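Local coordinates for response regulator receiver domain protein (CheY) (Rhodospirillum rubrum, PDB 3HEB), which probably acts as a phosphorylation-controlled switch in two-component signalling, its receiver domain taking a phosphoryl group from a partner histidine kinase, at residues E123-A126 and N127-Q131. Residues are numbered along the deposited sequence; the frame is centred on the assembly and turned at random.
Sequences ENFA and NAIRQ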
loop_
_atom_site.group_PDB
_atom_site.type_symbol
_atom_site.label_atom_id
_atom_site.label_comp_id
_atom_site.label_asym_id
_atom_site.label_seq_id
_atom_site.Cartn_x
_atom_site.Cartn_y
_atom_site.Cartn_z
ATOM N N GLU A 123 15.229 14.813 -9.531
ATOM C CA GLU A 123 15.287 13.642 -10.396
ATOM C C GLU A 123 14.861 12.381 -9.636
ATOM O O GLU A 123 14.124 11.550 -10.164
ATOM C CB GLU A 123 16.703 13.465 -10.958
ATOM C CG GLU A 123 17.303 14.741 -11.542
ATOM C CD GLU A 123 18.453 14.476 -12.509
ATOM O OE1 GLU A 123 19.068 15.452 -12.999
ATOM O OE2 GLU A 123 18.734 13.290 -12.790
ATOM N N ASN A 124 15.330 12.226 -8.404
ATOM C CA ASN A 124 14.942 11.056 -7.623
ATOM C C ASN A 124 13.451 11.145 -7.390
ATOM O O ASN A 124 12.750 10.133 -7.370
ATOM C CB ASN A 124 15.667 11.020 -6.281
ATOM C CG ASN A 124 17.162 10.870 -6.439
ATOM O OD1 ASN A 124 17.638 10.349 -7.450
ATOM N ND2 ASN A 124 17.912 11.308 -5.434
ATOM N N PHE A 125 12.973 12.372 -7.227
ATOM C CA PHE A 125 11.562 12.620 -7.003
ATOM C C PHE A 125 10.763 12.161 -8.228
ATOM O O PHE A 125 9.793 11.422 -8.109
ATOM C CB PHE A 125 11.355 14.122 -6.753
ATOM C CG PHE A 125 9.949 14.500 -6.376
ATOM C CD1 PHE A 125 8.958 13.538 -6.213
ATOM C CD2 PHE A 125 9.623 15.833 -6.161
ATOM C CE1 PHE A 125 7.666 13.897 -5.869
ATOM C CE2 PHE A 125 8.325 16.200 -5.815
ATOM C CZ PHE A 125 7.346 15.225 -5.659
ATOM N N ALA A 126 11.191 12.594 -9.411
ATOM C CA ALA A 126 10.515 12.239 -10.659
ATOM C C ALA A 126 10.550 10.731 -10.890
ATOM O O ALA A 126 9.539 10.126 -11.252
ATOM C CB ALA A 126 11.168 12.971 -11.829
ATOM N N ASN A 127 11.718 10.133 -10.687
ATOM C CA ASN A 127 11.873 8.698 -10.859
ATOM C C ASN A 127 10.974 7.913 -9.904
ATOM O O ASN A 127 10.403 6.890 -10.285
ATOM C CB ASN A 127 13.314 8.275 -10.605
ATOM C CG ASN A 127 13.414 6.805 -10.270
ATOM O OD1 ASN A 127 13.314 5.945 -11.149
ATOM N ND2 ASN A 127 13.575 6.502 -8.980
ATOM N N ALA A 128 10.861 8.384 -8.664
ATOM C CA ALA A 128 10.039 7.706 -7.679
ATOM C C ALA A 128 8.569 7.682 -8.096
ATOM O O ALA A 128 7.879 6.689 -7.878
ATOM C CB ALA A 128 10.194 8.369 -6.322
ATOM N N ILE A 129 8.099 8.775 -8.691
ATOM C CA ILE A 129 6.717 8.873 -9.151
ATOM C C ILE A 129 6.500 7.898 -10.308
ATOM O O ILE A 129 5.437 7.278 -10.452
ATOM C CB ILE A 129 6.407 10.301 -9.641
ATOM C CG1 ILE A 129 6.647 11.300 -8.503
ATOM C CG2 ILE A 129 4.969 10.377 -10.144
ATOM C CD1 ILE A 129 6.437 12.753 -8.894
ATOM N N ARG A 130 7.519 7.782 -11.141
ATOM C CA ARG A 130 7.489 6.881 -12.277
ATOM C C ARG A 130 7.348 5.480 -11.676
ATOM O O ARG A 130 6.546 4.657 -12.131
ATOM C CB ARG A 130 8.805 7.030 -13.029
ATOM C CG ARG A 130 8.906 6.393 -14.387
ATOM C CD ARG A 130 10.225 6.878 -15.008
ATOM N NE ARG A 130 10.266 8.340 -15.035
ATOM C CZ ARG A 130 11.304 9.087 -14.660
ATOM N NH1 ARG A 130 12.424 8.529 -14.217
ATOM N NH2 ARG A 130 11.212 10.404 -14.719
ATOM N N GLN A 131 8.118 5.229 -10.623
ATOM C CA GLN A 131 8.089 3.946 -9.939
ATOM C C GLN A 131 6.707 3.699 -9.337
ATOM O O GLN A 131 6.227 2.568 -9.320
ATOM C CB GLN A 131 9.155 3.914 -8.850
ATOM C CG GLN A 131 9.930 2.626 -8.805
ATOM C CD GLN A 131 10.360 2.168 -10.192
ATOM O OE1 GLN A 131 9.772 1.244 -10.759
ATOM N NE2 GLN A 131 11.378 2.827 -10.748
HETATM O O HOH W 1 14.020 7.423 -6.636
#
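Glu-123 O accepts from Asn-127 N at 2.8 Å in a nearly straight bond (169°), the first of four consecutive i to i+4 bonds in the opening turns of helix 122-136, the last helix of the receiver fold. Asn-124 O takes the amide of Ala-128 and also a water proton; the same water accepts from Asn-127 ND2 at 2.6 Å, so that side chain is tied back to the preceding turn. Phe-125 O binds Ile-129 N, while the two side chains meet at an oblique angle, Phe-125 CE1 lying 3.5 Å from Ile-129 CD1. The phenyl ring leaves with CG anti to the backbone N (chi1 -174°), and the Ile-129 chain brings CD1 up to it. Both rest on helix 14-26, Phe-125 on Leu-19 and edge-to-face with His-16, Ile-129 on Ile-20 and Ile-24. A serine at Phe-125 would probably leave Ile-129 CD1 without its aromatic neighbour and open a gap toward helix 14-26. Ala-126 O receives Arg-130 N at 3.1 Å and lies over one face of the guanidinium, which folds back through a bend at chi3 (-56°) until NH2 is 3.9 Å from Ala-126 CB. Helix 122-136 is thus two-sided here: the apolar Phe-125/Ile-129 side packs on helix 14-26, to which Arg-130 NH2 adds a hydrogen bond at Asn-23 OD1, whereas the Asn-124/Asn-127 side is polar and water-linked.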